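MgGH51 (Meripilus giganteus, PDB 6ZPV) probably releases terminal alpha-L-arabinofuranosyl groups from arabinose-containing polysaccharides and oligosaccharides by hydrolysis, as a glycosylated fungal member of glycoside hydrolase family GH51. Local coordinates at residues Thr16-Met21 with Ala462-Leu467; Phe413-Phe418 with Ser471-Ala476; Gln512-Leu517 with Phe617-Ile622; Thr404-Tyr409 with Thr453-Thr458. All blocks are in the same frame, centred on the assembly; numbering follows the deposited sequence.

Interaction 1 (Thr16-Met21 with Ala462-Leu467)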
loop_
_atom_site.group_PDB
_atom_site.type_symbol
_atom_site.label_atom_id
_atom_site.label_comp_id
_atom_site.label_asym_id
_atom_site.label_seq_id
_atom_site.Cartn_x
_atom_site.Cartn_y
_atom_site.Cartn_z
ATOM N N THR A 16 11.723 14.399 1.379
ATOM C CA THR A 16 10.861 13.347 1.903
ATOM C C THR A 16 9.503 13.817 2.401
ATOM O O THR A 16 8.766 12.997 2.929
ATOM C CB THR A 16 11.634 12.625 3.022
ATOM O OG1 THR A 16 12.128 13.604 3.946
ATOM C CG2 THR A 16 12.765 11.783 2.489
ATOM N N LEU A 17 9.154 15.098 2.214
ATOM C CA LEU A 17 7.969 15.591 2.952
ATOM C C LEU A 17 6.729 14.775 2.657
ATOM O O LEU A 17 5.955 14.515 3.607
ATOM C CB LEU A 17 7.733 17.059 2.652
ATOM C CG LEU A 17 6.606 17.712 3.435
ATOM C CD1 LEU A 17 6.741 17.548 4.927
ATOM C CD2 LEU A 17 6.524 19.190 3.083
ATOM N N TYR A 18 6.434 14.421 1.420
ATOM C CA TYR A 18 5.191 13.732 1.065
ATOM C C TYR A 18 5.451 12.310 0.607
ATOM O O TYR A 18 6.281 12.125 -0.321
ATOM C CB TYR A 18 4.382 14.497 0.012
ATOM C CG TYR A 18 4.072 15.919 0.425
ATOM C CD1 TYR A 18 3.120 16.177 1.400
ATOM C CD2 TYR A 18 4.748 16.987 -0.112
ATOM C CE1 TYR A 18 2.858 17.489 1.821
ATOM C CE2 TYR A 18 4.489 18.290 0.296
ATOM C CZ TYR A 18 3.560 18.546 1.269
ATOM O OH TYR A 18 3.262 19.825 1.684
ATOM N N GLY A 19 4.748 11.335 1.135
ATOM C CA GLY A 19 4.934 9.935 0.704
ATOM C C GLY A 19 3.757 9.088 1.052
ATOM O O GLY A 19 2.681 9.615 1.382
ATOM N N LEU A 20 3.943 7.779 1.018
ATOM C CA LEU A 20 2.873 6.796 1.144
ATOM C C LEU A 20 3.062 5.913 2.365
ATOM O O LEU A 20 4.204 5.609 2.776
ATOM C CB LEU A 20 2.856 5.890 -0.092
ATOM C CG LEU A 20 2.810 6.587 -1.441
ATOM C CD1 LEU A 20 2.697 5.550 -2.540
ATOM C CD2 LEU A 20 1.699 7.606 -1.547
ATOM N N MET A 21 1.937 5.479 2.933
ATOM C CA MET A 21 1.904 4.507 4.030
ATOM C C MET A 21 1.216 3.234 3.596
ATOM O O MET A 21 0.061 3.271 3.159
ATOM C CB MET A 21 1.218 5.072 5.276
ATOM C CG MET A 21 1.208 4.153 6.475
ATOM S SD MET A 21 -0.131 2.932 6.458
ATOM C CE MET A 21 0.288 1.859 7.796
ATOM N N ALA A 462 -5.577 21.831 4.765
ATOM C CA ALA A 462 -5.241 22.898 5.708
ATOM C C ALA A 462 -4.180 22.398 6.698
ATOM O O ALA A 462 -3.197 23.101 6.961
ATOM C CB ALA A 462 -6.518 23.351 6.425
ATOM N N PHE A 463 -4.382 21.212 7.241
ATOM C CA PHE A 463 -3.366 20.654 8.166
ATOM C C PHE A 463 -2.021 20.491 7.425
ATOM O O PHE A 463 -0.955 20.770 8.037
ATOM C CB PHE A 463 -3.881 19.295 8.637
ATOM C CG PHE A 463 -3.049 18.642 9.706
ATOM C CD1 PHE A 463 -3.147 19.030 11.029
ATOM C CD2 PHE A 463 -2.243 17.533 9.423
ATOM C CE1 PHE A 463 -2.413 18.398 12.020
ATOM C CE2 PHE A 463 -1.520 16.904 10.402
ATOM C CZ PHE A 463 -1.654 17.304 11.716
ATOM N N MET A 464 -2.020 20.090 6.163
ATOM C CA MET A 464 -0.778 19.894 5.393
ATOM C C MET A 464 -0.056 21.221 5.166
ATOM O O MET A 464 1.194 21.195 5.080
ATOM C CB MET A 464 -1.117 19.195 4.085
ATOM C CG MET A 464 -1.632 17.728 4.288
ATOM S SD MET A 464 -2.633 17.122 2.950
ATOM C CE MET A 464 -1.299 16.935 1.837
ATOM N N THR A 465 -0.749 22.347 5.050
ATOM C CA THR A 465 -0.056 23.625 4.938
ATOM C C THR A 465 0.813 23.849 6.197
ATOM O O THR A 465 1.914 24.406 6.095
ATOM C CB THR A 465 -0.977 24.831 4.712
ATOM O OG1 THR A 465 -1.805 25.076 5.859
ATOM C CG2 THR A 465 -1.775 24.705 3.444
ATOM N N GLY A 466 0.326 23.411 7.361
ATOM C CA GLY A 466 1.108 23.505 8.579
ATOM C C GLY A 466 2.283 22.516 8.557
ATOM O O GLY A 466 3.356 22.851 9.021
ATOM N N LEU A 467 2.083 21.297 8.067
ATOM C CA LEU A 467 3.214 20.362 7.917
ATOM C C LEU A 467 4.316 21.015 7.072
ATOM O O LEU A 467 5.517 20.904 7.394
ATOM C CB LEU A 467 2.741 19.047 7.317
ATOM C CG LEU A 467 1.700 18.264 8.105
ATOM C CD1 LEU A 467 1.335 16.998 7.357
ATOM C CD2 LEU A 467 2.177 17.903 9.494
#

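Interaction 2 (Phe413-Phe418 with Ser471-Ala476)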
loop_
_atom_site.group_PDB
_atom_site.type_symbol
_atom_site.label_atom_id
_atom_site.label_comp_id
_atom_site.label_asym_id
_atom_site.label_seq_id
_atom_site.Cartn_x
_atom_site.Cartn_y
_atom_site.Cartn_z
ATOM N N PHE A 413 -1.750 24.441 13.182
ATOM C CA PHE A 413 -0.599 24.941 13.944
ATOM C C PHE A 413 -0.053 23.907 14.914
ATOM O O PHE A 413 0.745 24.263 15.802
ATOM C CB PHE A 413 -0.929 26.280 14.617
ATOM C CG PHE A 413 -0.979 27.457 13.680
ATOM C CD1 PHE A 413 -1.992 27.608 12.777
ATOM C CD2 PHE A 413 0.033 28.411 13.705
ATOM C CE1 PHE A 413 -2.016 28.686 11.921
ATOM C CE2 PHE A 413 -0.003 29.480 12.826
ATOM C CZ PHE A 413 -1.020 29.617 11.907
ATOM N N TYR A 414 -0.342 22.632 14.702
ATOM C CA TYR A 414 0.111 21.548 15.589
ATOM C C TYR A 414 1.608 21.671 15.872
ATOM O O TYR A 414 2.042 21.507 17.029
ATOM C CB TYR A 414 -0.223 20.190 14.971
ATOM C CG TYR A 414 0.112 19.022 15.857
ATOM C CD1 TYR A 414 -0.806 18.533 16.774
ATOM C CD2 TYR A 414 1.309 18.378 15.797
ATOM C CE1 TYR A 414 -0.505 17.448 17.595
ATOM C CE2 TYR A 414 1.593 17.277 16.597
ATOM C CZ TYR A 414 0.721 16.844 17.518
ATOM O OH TYR A 414 1.038 15.717 18.296
ATOM N N TYR A 415 2.426 21.870 14.847
ATOM C CA TYR A 415 3.899 21.838 14.983
ATOM C C TYR A 415 4.537 23.203 15.241
ATOM O O TYR A 415 5.745 23.260 15.556
ATOM C CB TYR A 415 4.564 21.147 13.801
ATOM C CG TYR A 415 4.396 19.643 13.791
ATOM C CD1 TYR A 415 5.142 18.856 14.658
ATOM C CD2 TYR A 415 3.508 19.009 12.956
ATOM C CE1 TYR A 415 4.971 17.477 14.702
ATOM C CE2 TYR A 415 3.347 17.648 12.975
ATOM C CZ TYR A 415 4.098 16.858 13.815
ATOM O OH TYR A 415 4.013 15.492 13.920
ATOM N N ASP A 416 3.780 24.298 15.144
ATOM C CA ASP A 416 4.422 25.632 15.237
ATOM C C ASP A 416 5.101 25.853 16.590
ATOM O O ASP A 416 6.120 26.574 16.598
ATOM C CB ASP A 416 3.428 26.733 14.950
ATOM C CG ASP A 416 3.065 26.758 13.490
ATOM O OD1 ASP A 416 2.325 25.846 13.012
ATOM O OD2 ASP A 416 3.512 27.683 12.749
ATOM N N GLY A 417 4.505 25.377 17.673
ATOM C CA GLY A 417 5.062 25.601 18.995
ATOM C C GLY A 417 6.056 24.550 19.428
ATOM O O GLY A 417 6.543 24.655 20.591
ATOM N N PHE A 418 6.364 23.550 18.593
ATOM C CA PHE A 418 7.343 22.544 18.990
ATOM C C PHE A 418 8.711 23.166 19.088
ATOM O O PHE A 418 9.078 24.111 18.346
ATOM C CB PHE A 418 7.436 21.393 17.979
ATOM C CG PHE A 418 6.433 20.259 18.147
ATOM C CD1 PHE A 418 5.073 20.474 18.352
ATOM C CD2 PHE A 418 6.876 18.947 18.062
ATOM C CE1 PHE A 418 4.199 19.425 18.541
ATOM C CE2 PHE A 418 5.988 17.898 18.223
ATOM C CZ PHE A 418 4.657 18.137 18.474
ATOM N N SER A 471 8.179 22.287 8.079
ATOM C CA SER A 471 9.027 21.220 7.472
ATOM C C SER A 471 10.511 21.376 7.789
ATOM O O SER A 471 11.300 20.530 7.350
ATOM C CB SER A 471 8.727 21.050 6.021
ATOM O OG SER A 471 9.011 22.213 5.252
ATOM N N ASP A 472 10.880 22.368 8.599
ATOM C CA ASP A 472 12.193 22.350 9.241
ATOM C C ASP A 472 12.291 21.189 10.205
ATOM O O ASP A 472 13.397 20.643 10.378
ATOM C CB ASP A 472 12.508 23.694 9.897
ATOM C CG ASP A 472 11.543 24.149 10.975
ATOM O OD1 ASP A 472 10.318 23.966 10.774
ATOM O OD2 ASP A 472 12.030 24.733 11.952
ATOM N N ILE A 473 11.204 20.806 10.864
ATOM C CA ILE A 473 11.174 19.668 11.811
ATOM C C ILE A 473 10.290 18.517 11.303
ATOM O O ILE A 473 10.516 17.382 11.745
ATOM C CB ILE A 473 10.792 20.097 13.235
ATOM C CG1 ILE A 473 9.357 20.597 13.348
ATOM C CG2 ILE A 473 11.832 21.038 13.786
ATOM C CD1 ILE A 473 8.864 20.787 14.786
ATOM N N VAL A 474 9.262 18.752 10.498
ATOM C CA VAL A 474 8.451 17.693 9.901
ATOM C C VAL A 474 9.154 17.221 8.638
ATOM O O VAL A 474 9.298 18.026 7.690
ATOM C CB VAL A 474 7.019 18.152 9.600
ATOM C CG1 VAL A 474 6.251 16.997 8.923
ATOM C CG2 VAL A 474 6.297 18.638 10.836
ATOM N N PHE A 475 9.642 15.985 8.614
ATOM C CA PHE A 475 10.405 15.516 7.469
ATOM C C PHE A 475 9.606 14.654 6.504
ATOM O O PHE A 475 10.067 14.447 5.367
ATOM C CB PHE A 475 11.709 14.796 7.860
ATOM C CG PHE A 475 11.588 13.387 8.341
ATOM C CD1 PHE A 475 11.165 13.094 9.656
ATOM C CD2 PHE A 475 11.825 12.316 7.507
ATOM C CE1 PHE A 475 11.087 11.796 10.118
ATOM C CE2 PHE A 475 11.758 11.013 7.986
ATOM C CZ PHE A 475 11.365 10.762 9.286
ATOM N N ALA A 476 8.450 14.142 6.906
ATOM C CA ALA A 476 7.717 13.150 6.104
ATOM C C ALA A 476 6.284 13.091 6.633
ATOM O O ALA A 476 6.056 13.228 7.851
ATOM C CB ALA A 476 8.410 11.807 6.245
#

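Interaction 3 (Gln512-Leu517 with Phe617-Ile622)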
loop_
_atom_site.group_PDB
_atom_site.type_symbol
_atom_site.label_atom_id
_atom_site.label_comp_id
_atom_site.label_asym_id
_atom_site.label_seq_id
_atom_site.Cartn_x
_atom_site.Cartn_y
_atom_site.Cartn_z
ATOM N N GLN A 512 -3.436 15.130 -1.873
ATOM C CA GLN A 512 -2.071 14.618 -1.702
ATOM C C GLN A 512 -1.240 14.893 -2.950
ATOM O O GLN A 512 -0.072 15.337 -2.821
ATOM C CB GLN A 512 -2.057 13.114 -1.385
ATOM C CG GLN A 512 -2.671 12.698 -0.053
ATOM C CD GLN A 512 -1.844 13.144 1.101
ATOM O OE1 GLN A 512 -0.611 12.894 1.128
ATOM N NE2 GLN A 512 -2.503 13.774 2.086
ATOM N N LYS A 513 -1.776 14.607 -4.125
ATOM C CA LYS A 513 -1.045 14.833 -5.389
ATOM C C LYS A 513 -0.763 16.324 -5.605
ATOM O O LYS A 513 0.363 16.671 -6.036
ATOM C CB LYS A 513 -1.909 14.253 -6.511
ATOM C CG LYS A 513 -1.321 14.408 -7.901
ATOM C CD LYS A 513 -2.218 13.819 -9.011
ATOM C CE LYS A 513 -1.646 14.006 -10.401
ATOM N NZ LYS A 513 -2.616 13.590 -11.453
ATOM N N LEU A 514 -1.727 17.178 -5.368
ATOM C CA LEU A 514 -1.517 18.619 -5.537
ATOM C C LEU A 514 -0.387 19.092 -4.624
ATOM O O LEU A 514 0.419 19.937 -5.034
ATOM C CB LEU A 514 -2.815 19.391 -5.266
ATOM C CG LEU A 514 -3.864 19.338 -6.373
ATOM C CD1 LEU A 514 -5.154 19.895 -5.883
ATOM C CD2 LEU A 514 -3.436 20.056 -7.609
ATOM N N PHE A 515 -0.320 18.585 -3.393
ATOM C CA PHE A 515 0.738 19.028 -2.492
ATOM C C PHE A 515 2.085 18.488 -2.914
ATOM O O PHE A 515 3.087 19.207 -2.874
ATOM C CB PHE A 515 0.387 18.703 -1.028
ATOM C CG PHE A 515 -0.465 19.768 -0.351
ATOM C CD1 PHE A 515 -1.710 20.100 -0.801
ATOM C CD2 PHE A 515 0.034 20.434 0.754
ATOM C CE1 PHE A 515 -2.412 21.136 -0.211
ATOM C CE2 PHE A 515 -0.669 21.465 1.335
ATOM C CZ PHE A 515 -1.898 21.811 0.860
ATOM N N ALA A 516 2.155 17.210 -3.269
ATOM C CA ALA A 516 3.426 16.538 -3.554
ATOM C C ALA A 516 4.018 16.926 -4.888
ATOM O O ALA A 516 5.251 17.000 -5.010
ATOM C CB ALA A 516 3.218 15.021 -3.501
ATOM N N LEU A 517 3.201 17.141 -5.911
ATOM C CA LEU A 517 3.752 17.464 -7.243
ATOM C C LEU A 517 4.088 18.956 -7.392
ATOM O O LEU A 517 4.713 19.346 -8.431
ATOM C CB LEU A 517 2.730 17.126 -8.312
ATOM C CG LEU A 517 2.547 15.644 -8.609
ATOM C CD1 LEU A 517 1.618 15.490 -9.779
ATOM C CD2 LEU A 517 3.863 14.934 -8.923
ATOM N N PHE A 617 -14.757 25.130 0.475
ATOM C CA PHE A 617 -14.346 23.728 0.354
ATOM C C PHE A 617 -13.484 23.560 -0.896
ATOM O O PHE A 617 -13.870 22.839 -1.846
ATOM C CB PHE A 617 -15.543 22.781 0.353
ATOM C CG PHE A 617 -16.349 22.869 1.625
ATOM C CD1 PHE A 617 -15.791 22.540 2.887
ATOM C CD2 PHE A 617 -17.630 23.345 1.606
ATOM C CE1 PHE A 617 -16.475 22.701 4.059
ATOM C CE2 PHE A 617 -18.351 23.490 2.797
ATOM C CZ PHE A 617 -17.756 23.180 4.005
ATOM N N SER A 618 -12.311 24.175 -0.909
ATOM C CA SER A 618 -11.414 24.052 -2.075
ATOM C C SER A 618 -9.955 23.859 -1.658
ATOM O O SER A 618 -9.509 24.382 -0.612
ATOM C CB SER A 618 -11.538 25.260 -2.977
ATOM O OG SER A 618 -11.121 26.473 -2.363
ATOM N N VAL A 619 -9.223 23.193 -2.538
ATOM C CA VAL A 619 -7.775 23.108 -2.482
ATOM C C VAL A 619 -7.282 23.676 -3.813
ATOM O O VAL A 619 -7.685 23.190 -4.880
ATOM C CB VAL A 619 -7.232 21.671 -2.338
ATOM C CG1 VAL A 619 -5.718 21.684 -2.238
ATOM C CG2 VAL A 619 -7.867 20.998 -1.124
ATOM N N SER A 620 -6.409 24.679 -3.759
ATOM C CA SER A 620 -5.925 25.372 -4.962
ATOM C C SER A 620 -4.413 25.429 -4.939
ATOM O O SER A 620 -3.808 25.616 -3.865
ATOM C CB SER A 620 -6.502 26.763 -5.095
ATOM O OG SER A 620 -7.927 26.750 -4.995
ATOM N N VAL A 621 -3.815 25.402 -6.114
ATOM C CA VAL A 621 -2.362 25.639 -6.268
ATOM C C VAL A 621 -2.196 26.667 -7.381
ATOM O O VAL A 621 -2.655 26.426 -8.514
ATOM C CB VAL A 621 -1.596 24.370 -6.640
ATOM C CG1 VAL A 621 -0.105 24.680 -6.752
ATOM C CG2 VAL A 621 -1.876 23.257 -5.635
ATOM N N ILE A 622 -1.530 27.756 -7.058
ATOM C CA ILE A 622 -1.154 28.780 -8.043
ATOM C C ILE A 622 0.351 28.666 -8.211
ATOM O O ILE A 622 1.093 28.751 -7.198
ATOM C CB ILE A 622 -1.580 30.205 -7.625
ATOM C CG1 ILE A 622 -3.096 30.267 -7.585
ATOM C CG2 ILE A 622 -0.986 31.224 -8.616
ATOM C CD1 ILE A 622 -3.661 31.579 -7.014
#

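Interaction 4 (Thr404-Tyr409 with Thr453-Thr458)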
loop_
_atom_site.group_PDB
_atom_site.type_symbol
_atom_site.label_atom_id
_atom_site.label_comp_id
_atom_site.label_asym_id
_atom_site.label_seq_id
_atom_site.Cartn_x
_atom_site.Cartn_y
_atom_site.Cartn_z
ATOM N N THR A 404 -11.692 14.417 12.846
ATOM C CA THR A 404 -12.715 14.989 11.986
ATOM C C THR A 404 -12.080 15.968 11.003
ATOM O O THR A 404 -11.007 16.536 11.254
ATOM C CB THR A 404 -13.733 15.752 12.820
ATOM O OG1 THR A 404 -13.130 16.907 13.375
ATOM C CG2 THR A 404 -14.444 14.937 13.885
ATOM N N PRO A 405 -12.785 16.252 9.881
ATOM C CA PRO A 405 -12.274 17.310 8.992
ATOM C C PRO A 405 -11.990 18.630 9.699
ATOM O O PRO A 405 -11.000 19.317 9.422
ATOM C CB PRO A 405 -13.392 17.412 7.914
ATOM C CG PRO A 405 -14.003 16.040 7.909
ATOM C CD PRO A 405 -14.002 15.582 9.364
ATOM N N THR A 406 -12.910 19.007 10.614
ATOM C CA THR A 406 -12.786 20.268 11.347
ATOM C C THR A 406 -11.530 20.260 12.225
ATOM O O THR A 406 -10.823 21.262 12.288
ATOM C CB THR A 406 -14.065 20.520 12.128
ATOM O OG1 THR A 406 -15.109 20.702 11.164
ATOM C CG2 THR A 406 -13.969 21.717 13.039
ATOM N N TRP A 407 -11.303 19.135 12.914
ATOM C CA TRP A 407 -10.074 19.072 13.722
ATOM C C TRP A 407 -8.843 19.389 12.873
ATOM O O TRP A 407 -7.923 20.079 13.322
ATOM C CB TRP A 407 -9.929 17.666 14.353
ATOM C CG TRP A 407 -8.741 17.505 15.250
ATOM C CD1 TRP A 407 -8.776 17.620 16.611
ATOM C CD2 TRP A 407 -7.389 17.226 14.878
ATOM N NE1 TRP A 407 -7.531 17.452 17.130
ATOM C CE2 TRP A 407 -6.650 17.246 16.099
ATOM C CE3 TRP A 407 -6.713 16.969 13.677
ATOM C CZ2 TRP A 407 -5.252 17.037 16.118
ATOM C CZ3 TRP A 407 -5.348 16.798 13.715
ATOM C CH2 TRP A 407 -4.608 16.853 14.903
ATOM N N PHE A 408 -8.768 18.858 11.670
ATOM C CA PHE A 408 -7.577 19.050 10.838
ATOM C C PHE A 408 -7.349 20.543 10.531
ATOM O O PHE A 408 -6.203 21.011 10.658
ATOM C CB PHE A 408 -7.626 18.191 9.563
ATOM C CG PHE A 408 -7.204 16.773 9.824
ATOM C CD1 PHE A 408 -5.846 16.468 9.834
ATOM C CD2 PHE A 408 -8.079 15.788 10.196
ATOM C CE1 PHE A 408 -5.394 15.205 10.189
ATOM C CE2 PHE A 408 -7.625 14.533 10.532
ATOM C CZ PHE A 408 -6.284 14.225 10.527
ATOM N N TYR A 409 -8.379 21.312 10.149
ATOM C CA TYR A 409 -8.107 22.743 9.907
ATOM C C TYR A 409 -7.817 23.470 11.214
ATOM O O TYR A 409 -7.016 24.390 11.240
ATOM C CB TYR A 409 -9.121 23.456 9.012
ATOM C CG TYR A 409 -10.467 23.739 9.601
ATOM C CD1 TYR A 409 -10.598 24.770 10.521
ATOM C CD2 TYR A 409 -11.621 23.104 9.204
ATOM C CE1 TYR A 409 -11.842 25.140 11.043
ATOM C CE2 TYR A 409 -12.880 23.507 9.673
ATOM C CZ TYR A 409 -12.989 24.533 10.586
ATOM O OH TYR A 409 -14.242 24.901 11.066
ATOM N N THR A 453 -14.190 12.826 1.285
ATOM C CA THR A 453 -15.106 13.842 0.769
ATOM C C THR A 453 -14.317 15.117 0.453
ATOM O O THR A 453 -13.129 15.271 0.753
ATOM C CB THR A 453 -16.234 14.128 1.780
ATOM O OG1 THR A 453 -15.590 14.638 2.956
ATOM C CG2 THR A 453 -17.071 12.891 2.090
ATOM N N VAL A 454 -14.999 16.066 -0.165
ATOM C CA VAL A 454 -14.374 17.396 -0.368
ATOM C C VAL A 454 -14.043 17.980 1.004
ATOM O O VAL A 454 -12.966 18.552 1.226
ATOM C CB VAL A 454 -15.214 18.305 -1.235
ATOM C CG1 VAL A 454 -14.520 19.635 -1.455
ATOM C CG2 VAL A 454 -15.520 17.677 -2.590
ATOM N N GLN A 455 -14.981 17.869 1.943
ATOM C CA GLN A 455 -14.772 18.356 3.312
ATOM C C GLN A 455 -13.502 17.742 3.919
ATOM O O GLN A 455 -12.672 18.457 4.575
ATOM C CB GLN A 455 -16.012 17.996 4.187
ATOM C CG GLN A 455 -16.038 18.632 5.593
ATOM C CD GLN A 455 -17.159 18.173 6.497
ATOM O OE1 GLN A 455 -18.041 17.428 6.042
ATOM N NE2 GLN A 455 -17.150 18.629 7.733
ATOM N N SER A 456 -13.361 16.423 3.825
ATOM C CA SER A 456 -12.220 15.770 4.520
ATOM C C SER A 456 -10.921 16.138 3.832
ATOM O O SER A 456 -9.919 16.440 4.513
ATOM C CB SER A 456 -12.435 14.265 4.614
ATOM O OG SER A 456 -12.266 13.556 3.367
ATOM N N ALA A 457 -10.856 16.177 2.510
ATOM C CA ALA A 457 -9.652 16.512 1.760
ATOM C C ALA A 457 -9.219 17.939 2.046
ATOM O O ALA A 457 -8.019 18.228 2.112
ATOM C CB ALA A 457 -9.866 16.285 0.272
ATOM N N THR A 458 -10.214 18.859 2.118
ATOM C CA THR A 458 -9.848 20.274 2.347
ATOM C C THR A 458 -9.352 20.500 3.769
ATOM O O THR A 458 -8.436 21.302 3.992
ATOM C CB THR A 458 -11.006 21.189 1.949
ATOM O OG1 THR A 458 -12.194 20.985 2.711
ATOM C CG2 THR A 458 -11.296 21.082 0.485
HETATM O O HOH W 1 -15.125 20.674 8.323
#

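Interaction 1 (Thr16-Met21 with Ala462-Leu467)
Tyr18 and Met464, with Leu17 and Leu467 beside them, form a buried apolar contact between the chain entering strand 20-21, the first strand of the (beta/alpha)8 barrel, and helix 454-469 on the outside of that barrel. The evidence is loose van der Waals packing: CE1 of Tyr18 lies 4.2 Å from CE of Met464, and the two side chains pass at a slant. Met464 reaches that far because its chain bends at the last torsion (chi3 73°), which swings CE towards the tyrosine. On its own segment the Tyr18 ring is backed by Leu17, whose CG sits 3.7 Å above the ring plane, over its centre. Leu17 also sends CD1 to within 4.3 Å of Leu467 O, a contact with the helix backbone, while Leu467 points its side chain toward the first segment. The polar end of Tyr18 is satisfied further along the same helix, where OH hydrogen-bonds to Glu468 OE2. Helix 507-517 packs against the pair through Phe515, which touches both Tyr18 and Met464, and Gly19 joins Ala477 of strand 474-479 by backbone hydrogen bonding, closing the barrel.

Interaction 2 (Phe413-Phe418 with Ser471-Ala476)
Tyr415 and Phe418, the two ends of a type I beta turn, pack on Ile473 and Val474 at the start of strand 474-479, the last strand of the (beta/alpha)8 barrel. The turn lies in the loop between helix 405-410 and strand 424-432, and is closed by Phe418 N bonding to Tyr415 O (3.1 Å). The aromatic part of the contact is a CH-pi interaction: CG2 of Val474 stands over one face of the Tyr415 ring, 3.6 Å from the centroid and 16° off the normal. Tyr414 CD2 lies 3.5 Å above the plane on the opposite face, over the ring centre, leaving the ring sandwiched. Its hydroxyl bonds to Glu427 OE1 of strand 424-432, which further fixes the ring. A leucine in place of Tyr415 would probably leave the Val474 methyl without its aromatic face and Glu427 without this hydroxyl partner. The aliphatic part belongs to Ile473. Its CG1 branch lies between the backbone N and the carbonyl carbon (chi1 67°) and, extended beyond (chi2 169°), carries CD1 against the turn. Around the site, Arg420 ties the segments together, bonding to Tyr415 O and Phe418 O through NH1 and forming a salt bridge with Asp472. CD1 of Ile473 ends 3.5 Å from Phe418 CB and 4.2 Å from Tyr415 CD1.

Interaction 3 (Gln512-Leu517 with Phe617-Ile622)
The Phe515 ring presents its edge to Val619: CG1 of the valine lies near the ring plane, 3.9 Å from CE1, and the two side chains cross at about a right angle. Ala461 of helix 454-469 packs on the same ring and also touches Val619. Val619 holds CG1 opposite the backbone N (chi1 -178°), a setting that lets this one methyl meet both Phe515 and, at 4.1 Å, CD1 of Leu514. The leucine works in two places, since its CB lies 4.0 Å and its CD2 4.1 Å from CG2 of Val621. Leu514 runs antiparallel to each of the two valines, alongside rather than end on. These contacts join helix 507-517, which comes after the last barrel strand in the chain, beyond three short strands, to strand 618-625 of the antiparallel sheet in the C-terminal beta domain that accompanies the barrel in GH51 enzymes. The short helix and strand axes approach to 9.3 Å and differ in direction by 22°, so the helix lies nearly along the strand, with Val619 and Val621 both turned to it. Just before them Phe617 and Ser618 both face Asn554 in a G1 beta bulge, and Phe617 takes the positive phi (50°) that accompanies it.

Interaction 4 (Thr404-Tyr409 with Thr453-Thr458)
Two neighbouring helices on the outside of the (beta/alpha)8 barrel meet at their N-terminal turns, where Pro405 packs against Gln455 and Ser456. The short axes of 405-409 and 454-458 come within 8.6 Å and run in similar directions, 24° apart. Pro405 supplies the close contacts: its CB sits 3.6 Å from Gln455 O and 3.7 Å from Gln455 CG, while its CG reaches Ser456 CA at 3.8 Å. Gln455 sets CG opposite its backbone N (chi1 -171°) and stays extended, which lays the side chain across the proline ring and sends the amide onward to the partner helix. There one water bridges the helices, accepting from Gln455 NE2 at 2.9 Å and bonded to Thr406 OG1 at 2.8 Å; the water also lies at the edge of the Tyr409 ring, in its plane. An alanine in place of Gln455 would probably take away the CG methylene that packs on the proline and leave the bridging water without its amide donor. Each helix start is capped. Thr404 OG1 accepts from Trp407 N with a nearly straight bond (163°), and Thr453 with Ser456 forms a capping box, Ser456 N giving to Thr453 OG1 and Thr453 N to Ser456 OG. Ala432 of strand 424-432 touches both Pro405 and Ser456. Neighbouring helices packed side by side over the parallel strands form the outer layer of a (beta/alpha)8 barrel.

Overall arrangement
Interactions 1, 2 and 4 belong to the barrel, while interaction 3 joins it to the C-terminal beta domain. Helix 454-469 is shared by interactions 1 and 4, and Phe463 packs on Phe408 between them. Interactions 1 and 2 meet where the barrel closes: Leu467 CD2 lies 3.7 Å from Tyr415 CE2, and Thr16 OG1 probably bonds to Phe475 O. Interactions 1 and 3 share a border at Tyr18, Met464 and Phe515; Thr458 reaches from interaction 4 to Ser618 and Val619. Chemistry follows depth: interactions 1, 2 and 3 are buried and held by apolar packing, interaction 2 with a CH-pi contact and a partly exposed Phe418 at its border, while partly buried interaction 4 adds a water bridge.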